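Long-range contacts in protein (soluble lytic transglycosylase SLT70) (Escherichia coli, PDB 1QSA), which cleaves the glycosidic bonds between N-acetylmuramic acid and N-acetylglucosamine in peptidoglycan, forming a 1,6-anhydro bond in the muramic acid product: residues A[75-79]-A[94-100]; A[106-110]-A[136-142]; A[129-135]-A[156-160]. All coordinates share one frame; numbering follows the deposited sequence. Where two conformers were deposited one is given.

Interaction 1: A[75-79]-A[94-100]; sequences QSRFV and FSPEKPG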
loop_
_atom_site.group_PDB
_atom_site.type_symbol
_atom_site.label_atom_id
_atom_site.label_comp_id
_atom_site.label_asym_id
_atom_site.label_seq_id
_atom_site.Cartn_x
_atom_site.Cartn_y
_atom_site.Cartn_z
ATOM N N GLN A 75 -7.938 11.554 -22.144
ATOM C CA GLN A 75 -8.436 12.917 -21.927
ATOM C C GLN A 75 -7.326 13.791 -21.310
ATOM O O GLN A 75 -7.008 14.883 -21.813
ATOM C CB GLN A 75 -9.654 12.877 -21.008
ATOM C CG GLN A 75 -10.360 14.206 -20.844
ATOM C CD GLN A 75 -10.993 14.708 -22.134
ATOM O OE1 GLN A 75 -11.099 13.976 -23.123
ATOM N NE2 GLN A 75 -11.403 15.969 -22.132
ATOM N N SER A 76 -6.730 13.306 -20.220
ATOM C CA SER A 76 -5.636 14.032 -19.577
ATOM C C SER A 76 -4.368 14.020 -20.433
ATOM O O SER A 76 -3.669 15.029 -20.502
ATOM C CB SER A 76 -5.338 13.469 -18.176
ATOM O OG SER A 76 -6.344 13.835 -17.252
ATOM N N ARG A 77 -4.087 12.904 -21.117
ATOM C CA ARG A 77 -2.909 12.807 -21.977
ATOM C C ARG A 77 -2.980 13.815 -23.140
ATOM O O ARG A 77 -1.988 14.495 -23.453
ATOM C CB ARG A 77 -2.766 11.388 -22.521
ATOM C CG ARG A 77 -1.552 11.188 -23.416
ATOM C CD ARG A 77 -1.421 9.727 -23.842
ATOM N NE ARG A 77 -0.337 9.547 -24.805
ATOM C CZ ARG A 77 0.071 8.367 -25.274
ATOM N NH1 ARG A 77 -0.520 7.242 -24.881
ATOM N NH2 ARG A 77 1.068 8.312 -26.156
ATOM N N PHE A 78 -4.164 13.970 -23.731
ATOM C CA PHE A 78 -4.298 14.905 -24.843
ATOM C C PHE A 78 -4.269 16.352 -24.352
ATOM O O PHE A 78 -3.832 17.252 -25.074
ATOM C CB PHE A 78 -5.534 14.632 -25.683
ATOM C CG PHE A 78 -5.474 15.280 -27.032
ATOM C CD1 PHE A 78 -4.422 14.988 -27.904
ATOM C CD2 PHE A 78 -6.446 16.198 -27.424
ATOM C CE1 PHE A 78 -4.344 15.610 -29.167
ATOM C CE2 PHE A 78 -6.373 16.821 -28.679
ATOM C CZ PHE A 78 -5.318 16.520 -29.543
ATOM N N VAL A 79 -4.745 16.587 -23.130
ATOM C CA VAL A 79 -4.670 17.934 -22.558
ATOM C C VAL A 79 -3.190 18.302 -22.485
ATOM O O VAL A 79 -2.790 19.406 -22.866
ATOM C CB VAL A 79 -5.305 17.989 -21.153
ATOM C CG1 VAL A 79 -4.752 19.182 -20.350
ATOM C CG2 VAL A 79 -6.808 18.143 -21.282
ATOM N N PHE A 94 -11.187 21.515 -25.765
ATOM C CA PHE A 94 -11.153 20.059 -25.677
ATOM C C PHE A 94 -11.528 19.571 -24.271
ATOM O O PHE A 94 -12.210 18.542 -24.115
ATOM C CB PHE A 94 -9.757 19.542 -26.071
ATOM C CG PHE A 94 -9.572 18.065 -25.824
ATOM C CD1 PHE A 94 -10.131 17.121 -26.696
ATOM C CD2 PHE A 94 -8.893 17.617 -24.688
ATOM C CE1 PHE A 94 -10.018 15.748 -26.433
ATOM C CE2 PHE A 94 -8.774 16.245 -24.416
ATOM C CZ PHE A 94 -9.338 15.311 -25.290
ATOM N N SER A 95 -11.096 20.324 -23.259
ATOM C CA SER A 95 -11.354 19.989 -21.858
ATOM C C SER A 95 -11.862 21.230 -21.115
ATOM O O SER A 95 -11.124 21.855 -20.355
ATOM C CB SER A 95 -10.061 19.470 -21.199
ATOM O OG SER A 95 -10.267 19.135 -19.831
ATOM N N PRO A 96 -13.144 21.598 -21.318
ATOM C CA PRO A 96 -13.697 22.776 -20.638
ATOM C C PRO A 96 -13.732 22.639 -19.114
ATOM O O PRO A 96 -13.702 23.643 -18.407
ATOM C CB PRO A 96 -15.099 22.918 -21.245
ATOM C CG PRO A 96 -15.399 21.567 -21.823
ATOM C CD PRO A 96 -14.075 21.082 -22.335
ATOM N N GLU A 97 -13.803 21.399 -18.627
ATOM C CA GLU A 97 -13.818 21.115 -17.191
ATOM C C GLU A 97 -12.434 20.652 -16.732
ATOM O O GLU A 97 -11.651 20.131 -17.521
ATOM C CB GLU A 97 -14.827 20.015 -16.850
ATOM C CG GLU A 97 -16.254 20.261 -17.326
ATOM C CD GLU A 97 -16.769 21.650 -17.000
ATOM O OE1 GLU A 97 -16.521 22.144 -15.875
ATOM O OE2 GLU A 97 -17.428 22.250 -17.882
ATOM N N LYS A 98 -12.161 20.828 -15.444
ATOM C CA LYS A 98 -10.886 20.434 -14.837
ATOM C C LYS A 98 -10.602 18.950 -15.139
ATOM O O LYS A 98 -11.462 18.093 -14.920
ATOM C CB LYS A 98 -10.998 20.658 -13.324
ATOM C CG LYS A 98 -9.790 20.299 -12.490
ATOM C CD LYS A 98 -10.194 20.336 -11.016
ATOM C CE LYS A 98 -9.015 20.118 -10.091
ATOM N NZ LYS A 98 -9.429 20.124 -8.646
ATOM N N PRO A 99 -9.431 18.641 -15.726
ATOM C CA PRO A 99 -9.090 17.250 -16.048
ATOM C C PRO A 99 -8.748 16.381 -14.841
ATOM O O PRO A 99 -8.659 16.868 -13.716
ATOM C CB PRO A 99 -7.917 17.386 -17.030
ATOM C CG PRO A 99 -7.296 18.687 -16.664
ATOM C CD PRO A 99 -8.442 19.581 -16.288
ATOM N N GLY A 100 -8.509 15.100 -15.103
ATOM C CA GLY A 100 -8.240 14.150 -14.037
ATOM C C GLY A 100 -6.885 14.083 -13.366
ATOM O O GLY A 100 -6.817 13.897 -12.149
HETATM O O HOH W 1 -9.502 14.396 -17.657
#
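Phe78 and Phe94 meet as an edge-to-face (T-shaped) aromatic pair in the alpha-superhelix of Slt70, where helix 69-84 packs against the end of helix 88-94 and the loop that leads into helix 102-114. The ring centroids lie 5.0 Å apart with planes at 77°, and Phe78 CD2 points down onto the middle of the Phe94 face. A Phe78 side chain with CG opposite the backbone N (chi1 -162°) brings that edge across. Val58 of helix 55-64 touches both side chains.

Aliphatic packing continues the contact toward the loop. Val79 CG2 lies at the edge of the Phe94 ring, 4.0 Å from Phe94 CD2, and presses more closely on Ser95 CB at 3.5 Å. It also brushes Pro99, whose other neighbours are Ala104 and Tyr108 of helix 102-114, so the loop is held between two helices.

Polar contacts are lighter and less certain. The Gln75 side chain is modelled in two conformers, and the weak hydrogen bond that one of them gives, NE2 to Phe94 O, is tentative. The Gln75 backbone carbonyl O faces the rim of the Phe94 ring, 3.4 Å from Phe94 CE2. Within the loop, Ser95 OG donates to Glu97 O at 2.9 Å and steadies the turn just after the helix. At the loop's far end a water lies between the two segments: it accepts from Gly100 N at 2.8 Å, and in the given one of two Ser76 conformers its oxygen is 3.2 Å from Ser76 OG.

Interaction 2: A[106-110]-A[136-142]; sequences CNYYY and PNACDKL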
loop_
_atom_site.group_PDB
_atom_site.type_symbol
_atom_site.label_atom_id
_atom_site.label_comp_id
_atom_site.label_asym_id
_atom_site.label_seq_id
_atom_site.Cartn_x
_atom_site.Cartn_y
_atom_site.Cartn_z
ATOM N N CYS A 106 -2.518 21.175 -13.976
ATOM C CA CYS A 106 -1.525 22.250 -14.031
ATOM C C CYS A 106 -1.658 22.957 -15.382
ATOM O O CYS A 106 -1.665 24.182 -15.469
ATOM C CB CYS A 106 -0.108 21.695 -13.938
ATOM S SG CYS A 106 0.340 20.869 -12.375
ATOM N N ASN A 107 -1.780 22.171 -16.443
ATOM C CA ASN A 107 -1.898 22.737 -17.780
ATOM C C ASN A 107 -3.239 23.433 -18.028
ATOM O O ASN A 107 -3.301 24.465 -18.708
ATOM C CB ASN A 107 -1.619 21.654 -18.827
ATOM C CG ASN A 107 -0.136 21.331 -18.932
ATOM O OD1 ASN A 107 0.706 22.236 -18.906
ATOM N ND2 ASN A 107 0.190 20.056 -19.072
ATOM N N TYR A 108 -4.297 22.890 -17.432
ATOM C CA TYR A 108 -5.643 23.453 -17.548
ATOM C C TYR A 108 -5.661 24.861 -16.948
ATOM O O TYR A 108 -6.176 25.807 -17.564
ATOM C CB TYR A 108 -6.631 22.547 -16.809
ATOM C CG TYR A 108 -8.047 23.076 -16.699
ATOM C CD1 TYR A 108 -8.978 22.858 -17.726
ATOM C CD2 TYR A 108 -8.478 23.757 -15.553
ATOM C CE1 TYR A 108 -10.304 23.297 -17.611
ATOM C CE2 TYR A 108 -9.808 24.203 -15.429
ATOM C CZ TYR A 108 -10.713 23.963 -16.459
ATOM O OH TYR A 108 -12.029 24.360 -16.312
ATOM N N TYR A 109 -5.119 25.004 -15.737
ATOM C CA TYR A 109 -5.090 26.324 -15.109
ATOM C C TYR A 109 -4.153 27.300 -15.795
ATOM O O TYR A 109 -4.459 28.486 -15.865
ATOM C CB TYR A 109 -4.851 26.212 -13.608
ATOM C CG TYR A 109 -6.068 25.621 -12.954
ATOM C CD1 TYR A 109 -7.281 26.320 -12.967
ATOM C CD2 TYR A 109 -6.041 24.350 -12.389
ATOM C CE1 TYR A 109 -8.426 25.771 -12.439
ATOM C CE2 TYR A 109 -7.203 23.781 -11.855
ATOM C CZ TYR A 109 -8.385 24.505 -11.884
ATOM O OH TYR A 109 -9.532 23.978 -11.348
ATOM N N TYR A 110 -3.055 26.811 -16.370
ATOM C CA TYR A 110 -2.158 27.711 -17.100
ATOM C C TYR A 110 -2.916 28.165 -18.368
ATOM O O TYR A 110 -2.816 29.325 -18.781
ATOM C CB TYR A 110 -0.854 27.011 -17.479
ATOM C CG TYR A 110 0.187 27.940 -18.059
ATOM C CD1 TYR A 110 0.847 28.878 -17.256
ATOM C CD2 TYR A 110 0.536 27.866 -19.405
ATOM C CE1 TYR A 110 1.830 29.711 -17.779
ATOM C CE2 TYR A 110 1.522 28.696 -19.943
ATOM C CZ TYR A 110 2.165 29.614 -19.123
ATOM O OH TYR A 110 3.151 30.423 -19.662
ATOM N N PRO A 136 3.983 18.053 -10.638
ATOM C CA PRO A 136 4.527 17.935 -11.998
ATOM C C PRO A 136 5.288 19.183 -12.453
ATOM O O PRO A 136 4.958 20.307 -12.061
ATOM C CB PRO A 136 3.273 17.705 -12.862
ATOM C CG PRO A 136 2.359 16.951 -11.941
ATOM C CD PRO A 136 2.555 17.688 -10.605
ATOM N N ASN A 137 6.294 18.970 -13.301
ATOM C CA ASN A 137 7.099 20.063 -13.846
ATOM C C ASN A 137 6.172 21.048 -14.566
ATOM O O ASN A 137 6.444 22.248 -14.595
ATOM C CB ASN A 137 8.172 19.508 -14.796
ATOM C CG ASN A 137 9.032 20.597 -15.423
ATOM O OD1 ASN A 137 9.090 20.711 -16.636
ATOM N ND2 ASN A 137 9.705 21.395 -14.597
ATOM N N ALA A 138 5.051 20.542 -15.089
ATOM C CA ALA A 138 4.059 21.373 -15.789
ATOM C C ALA A 138 3.494 22.505 -14.914
ATOM O O ALA A 138 3.038 23.528 -15.424
ATOM C CB ALA A 138 2.909 20.499 -16.309
ATOM N N CYS A 139 3.471 22.298 -13.598
ATOM C CA CYS A 139 2.953 23.312 -12.686
ATOM C C CYS A 139 3.908 24.468 -12.449
ATOM O O CYS A 139 3.484 25.533 -11.985
ATOM C CB CYS A 139 2.554 22.686 -11.333
ATOM S SG CYS A 139 0.751 22.428 -11.128
ATOM N N ASP A 140 5.187 24.280 -12.769
ATOM C CA ASP A 140 6.159 25.350 -12.532
ATOM C C ASP A 140 5.793 26.665 -13.222
ATOM O O ASP A 140 5.799 27.730 -12.581
ATOM C CB ASP A 140 7.572 24.890 -12.912
ATOM C CG ASP A 140 8.094 23.785 -11.986
ATOM O OD1 ASP A 140 7.550 23.607 -10.868
ATOM O OD2 ASP A 140 9.060 23.102 -12.372
ATOM N N LYS A 141 5.416 26.595 -14.494
ATOM C CA LYS A 141 5.041 27.810 -15.228
ATOM C C LYS A 141 3.791 28.478 -14.615
ATOM O O LYS A 141 3.668 29.709 -14.600
ATOM C CB LYS A 141 4.833 27.494 -16.718
ATOM C CG LYS A 141 3.761 26.435 -17.019
ATOM C CD LYS A 141 3.724 26.138 -18.532
ATOM C CE LYS A 141 2.659 25.106 -18.883
ATOM N NZ LYS A 141 2.981 23.773 -18.290
ATOM N N LEU A 142 2.888 27.657 -14.087
ATOM C CA LEU A 142 1.661 28.141 -13.458
ATOM C C LEU A 142 1.972 28.842 -12.133
ATOM O O LEU A 142 1.458 29.924 -11.873
ATOM C CB LEU A 142 0.672 26.989 -13.213
ATOM C CG LEU A 142 -0.603 27.360 -12.435
ATOM C CD1 LEU A 142 -1.479 28.385 -13.196
ATOM C CD2 LEU A 142 -1.395 26.086 -12.130
#
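Lys141 reaches from helix 138-148 over Tyr110 to Asn107 of helix 102-114, and each of its atoms has a partner on the way. Its first torsion is the crowded one, CG between the backbone N and the carbonyl carbon (chi1 59°), which sends the chain across the tyrosine ring at about a right angle. CB stands 3.9 Å from Tyr110 CE1, and CG is 3.8 Å from Tyr110 CD1. CD lies squarely over the ring, 3.7 Å from the Tyr110 centroid, a CH-pi contact. CE comes down to 3.5 Å from Tyr110 CD2. A bend at the last torsion then turns NZ off the ring to grip two oxygens: Asn107 OD1 at 2.8 Å, approached nearly end-on, and its own helix's Ala138 O at 2.9 Å, taken on a lone pair in the carbonyl plane. Asn107 ND2 is bonded to Asn80 OD1, which helps to fix the way the amide is turned. A methionine here would probably leave Asn107 OD1 and Ala138 O without their shared donor and the amide less firmly placed.

On the buried flank, Leu142 sets its two methyls against Tyr109 CB and the backbone around Tyr110, with Ala125 and Leu128 of helix 118-129 behind it. Ala138 CB touches both Cys106 CB and the Asn107 amide. Beside it, Cys106 and Cys139 form a disulfide, SG to SG 2.0 Å with chi3 -92°. Two helices running at 27° to one another, separated in the chain by helix 118-129, are thus stapled side by side, the arrangement of alternate helices in an alpha-superhelix.

Interaction 3: A[129-135]-A[156-160]; sequences WLTGKSQ and AYLER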
loop_
_atom_site.group_PDB
_atom_site.type_symbol
_atom_site.label_atom_id
_atom_site.label_comp_id
_atom_site.label_asym_id
_atom_site.label_seq_id
_atom_site.Cartn_x
_atom_site.Cartn_y
_atom_site.Cartn_z
ATOM N N TRP A 129 -0.828 24.061 -5.263
ATOM C CA TRP A 129 0.331 24.505 -4.507
ATOM C C TRP A 129 0.390 23.980 -3.082
ATOM O O TRP A 129 1.460 23.639 -2.589
ATOM C CB TRP A 129 0.328 26.039 -4.469
ATOM C CG TRP A 129 1.398 26.682 -3.628
ATOM C CD1 TRP A 129 1.266 27.176 -2.349
ATOM C CD2 TRP A 129 2.738 26.979 -4.037
ATOM N NE1 TRP A 129 2.442 27.765 -1.951
ATOM C CE2 TRP A 129 3.364 27.660 -2.961
ATOM C CE3 TRP A 129 3.475 26.742 -5.209
ATOM C CZ2 TRP A 129 4.688 28.102 -3.023
ATOM C CZ3 TRP A 129 4.796 27.181 -5.274
ATOM C CH2 TRP A 129 5.389 27.855 -4.180
ATOM N N LEU A 130 -0.760 23.930 -2.425
ATOM C CA LEU A 130 -0.821 23.534 -1.024
ATOM C C LEU A 130 -0.655 22.057 -0.720
ATOM O O LEU A 130 -1.569 21.375 -0.243
ATOM C CB LEU A 130 -2.069 24.133 -0.357
ATOM C CG LEU A 130 -2.042 25.673 -0.296
ATOM C CD1 LEU A 130 -3.399 26.206 0.098
ATOM C CD2 LEU A 130 -0.965 26.170 0.671
ATOM N N THR A 131 0.571 21.602 -0.940
ATOM C CA THR A 131 0.980 20.217 -0.694
ATOM C C THR A 131 2.498 20.189 -0.512
ATOM O O THR A 131 3.227 20.988 -1.117
ATOM C CB THR A 131 0.592 19.265 -1.850
ATOM O OG1 THR A 131 1.036 17.937 -1.539
ATOM C CG2 THR A 131 1.219 19.704 -3.172
ATOM N N GLY A 132 2.955 19.298 0.365
ATOM C CA GLY A 132 4.381 19.138 0.613
ATOM C C GLY A 132 5.031 18.258 -0.445
ATOM O O GLY A 132 6.252 18.126 -0.491
ATOM N N LYS A 133 4.210 17.627 -1.278
ATOM C CA LYS A 133 4.701 16.775 -2.356
ATOM C C LYS A 133 5.221 17.617 -3.536
ATOM O O LYS A 133 4.782 18.759 -3.753
ATOM C CB LYS A 133 3.543 15.882 -2.828
ATOM C CG LYS A 133 3.724 15.209 -4.171
ATOM C CD LYS A 133 2.368 14.760 -4.719
ATOM C CE LYS A 133 2.476 14.242 -6.149
ATOM N NZ LYS A 133 3.311 13.012 -6.225
ATOM N N SER A 134 6.198 17.081 -4.259
ATOM C CA SER A 134 6.716 17.748 -5.446
ATOM C C SER A 134 5.687 17.475 -6.538
ATOM O O SER A 134 5.313 16.323 -6.773
ATOM C CB SER A 134 8.069 17.170 -5.854
ATOM O OG SER A 134 9.076 17.591 -4.947
ATOM N N GLN A 135 5.197 18.547 -7.150
ATOM C CA GLN A 135 4.181 18.475 -8.205
ATOM C C GLN A 135 4.801 18.364 -9.609
ATOM O O GLN A 135 6.008 18.538 -9.772
ATOM C CB GLN A 135 3.272 19.712 -8.101
ATOM C CG GLN A 135 2.427 19.756 -6.835
ATOM C CD GLN A 135 1.259 18.771 -6.874
ATOM O OE1 GLN A 135 1.435 17.578 -7.141
ATOM N NE2 GLN A 135 0.057 19.279 -6.642
ATOM N N ALA A 156 0.641 31.707 1.998
ATOM C CA ALA A 156 0.463 30.445 1.273
ATOM C C ALA A 156 1.836 29.904 0.875
ATOM O O ALA A 156 2.049 28.688 0.845
ATOM C CB ALA A 156 -0.412 30.648 0.028
ATOM N N TYR A 157 2.770 30.811 0.596
ATOM C CA TYR A 157 4.130 30.428 0.222
ATOM C C TYR A 157 4.800 29.760 1.427
ATOM O O TYR A 157 5.330 28.648 1.329
ATOM C CB TYR A 157 4.949 31.655 -0.212
ATOM C CG TYR A 157 6.244 31.296 -0.913
ATOM C CD1 TYR A 157 7.379 30.907 -0.188
ATOM C CD2 TYR A 157 6.318 31.289 -2.306
ATOM C CE1 TYR A 157 8.551 30.516 -0.836
ATOM C CE2 TYR A 157 7.490 30.895 -2.968
ATOM C CZ TYR A 157 8.597 30.510 -2.225
ATOM O OH TYR A 157 9.730 30.104 -2.881
ATOM N N LEU A 158 4.705 30.414 2.582
ATOM C CA LEU A 158 5.304 29.896 3.808
ATOM C C LEU A 158 4.646 28.573 4.231
ATOM O O LEU A 158 5.326 27.659 4.712
ATOM C CB LEU A 158 5.195 30.948 4.918
ATOM C CG LEU A 158 6.202 30.821 6.060
ATOM C CD1 LEU A 158 7.637 30.919 5.524
ATOM C CD2 LEU A 158 5.928 31.917 7.084
ATOM N N GLU A 159 3.338 28.448 3.999
ATOM C CA GLU A 159 2.605 27.223 4.325
ATOM C C GLU A 159 3.117 26.020 3.525
ATOM O O GLU A 159 3.181 24.900 4.044
ATOM C CB GLU A 159 1.102 27.431 4.092
ATOM C CG GLU A 159 0.238 26.168 4.193
ATOM C CD GLU A 159 0.254 25.503 5.567
ATOM O OE1 GLU A 159 0.833 26.073 6.523
ATOM O OE2 GLU A 159 -0.320 24.395 5.686
ATOM N N ARG A 160 3.476 26.231 2.259
ATOM C CA ARG A 160 3.997 25.114 1.488
ATOM C C ARG A 160 5.342 24.647 2.048
ATOM O O ARG A 160 5.649 23.451 1.997
ATOM C CB ARG A 160 4.121 25.433 -0.009
ATOM C CG ARG A 160 4.412 24.159 -0.795
ATOM C CD ARG A 160 4.431 24.346 -2.307
ATOM N NE ARG A 160 4.497 23.039 -2.954
ATOM C CZ ARG A 160 4.963 22.816 -4.176
ATOM N NH1 ARG A 160 5.432 23.821 -4.908
ATOM N NH2 ARG A 160 4.976 21.573 -4.658
HETATM O O HOH W 2 6.322 21.168 -7.176
#
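Trp129 and Arg160 meet because both side chains leave the backbone with CG opposite the N atom (chi1 175° and -169°), and the arginine then runs extended from CG to NE across the indole. Its CD sits over the six-membered ring, 3.6 Å from the Trp129 centroid, a CH-pi contact. Farther along, the guanidinium carbon CZ adds a cation-pi interaction at 4.7 Å from that centroid, though the group is tilted 57° from the ring plane and does not stack flat.

The edge of the guanidinium is spent on the loop. NE gives a nearly straight bond to Thr131 O at 3.0 Å, NH2 reaches Lys133 O at 3.0 Å, and a water links NH2 to Gln135 N. The loop itself is folded by two turns: Thr131 OG1 accepts from Lys133 N in an ST turn, overlapping at Thr131 with an inverse gamma turn centred on Leu130.

In return, Trp129 NE1 bonds Ala156 O at 3.0 Å from above the carbonyl plane. Arg160 N reaches the same oxygen from the opposite face. Tyr157 CD2 packs obliquely on Trp129 CZ2 at 3.7 Å, while Leu130 CD2 rests on Glu159 CG.

Phe143 and Trp146 of helix 138-148 meet the indole edge-to-face, and Leu176 of helix 170-178 touches both Trp129 and Arg160, placing the pair where helices 118-129, 138-148, 154-166 and 170-178 converge.

The three contacts follow one another along the same part of the all-helical superhelix, away from the predicted catalytic glutamate. Interactions 1 and 2 have centres about 13 Å apart and are joined where the loop of interaction 1 leads into helix 102-114, which carries one side of interaction 2: Tyr108 OH probably bonds Pro96 O. Interaction 1 closes before interaction 2 opens. Interactions 2 and 3 have centres about 14 Å apart and alternate along the chain, the 129-135 loop running straight into 136-142. Interactions 1 and 3, about 23 Å between centres, do not touch. From helix 69-84 to helix 154-166, these successive helices are probably held by overlapping local contacts.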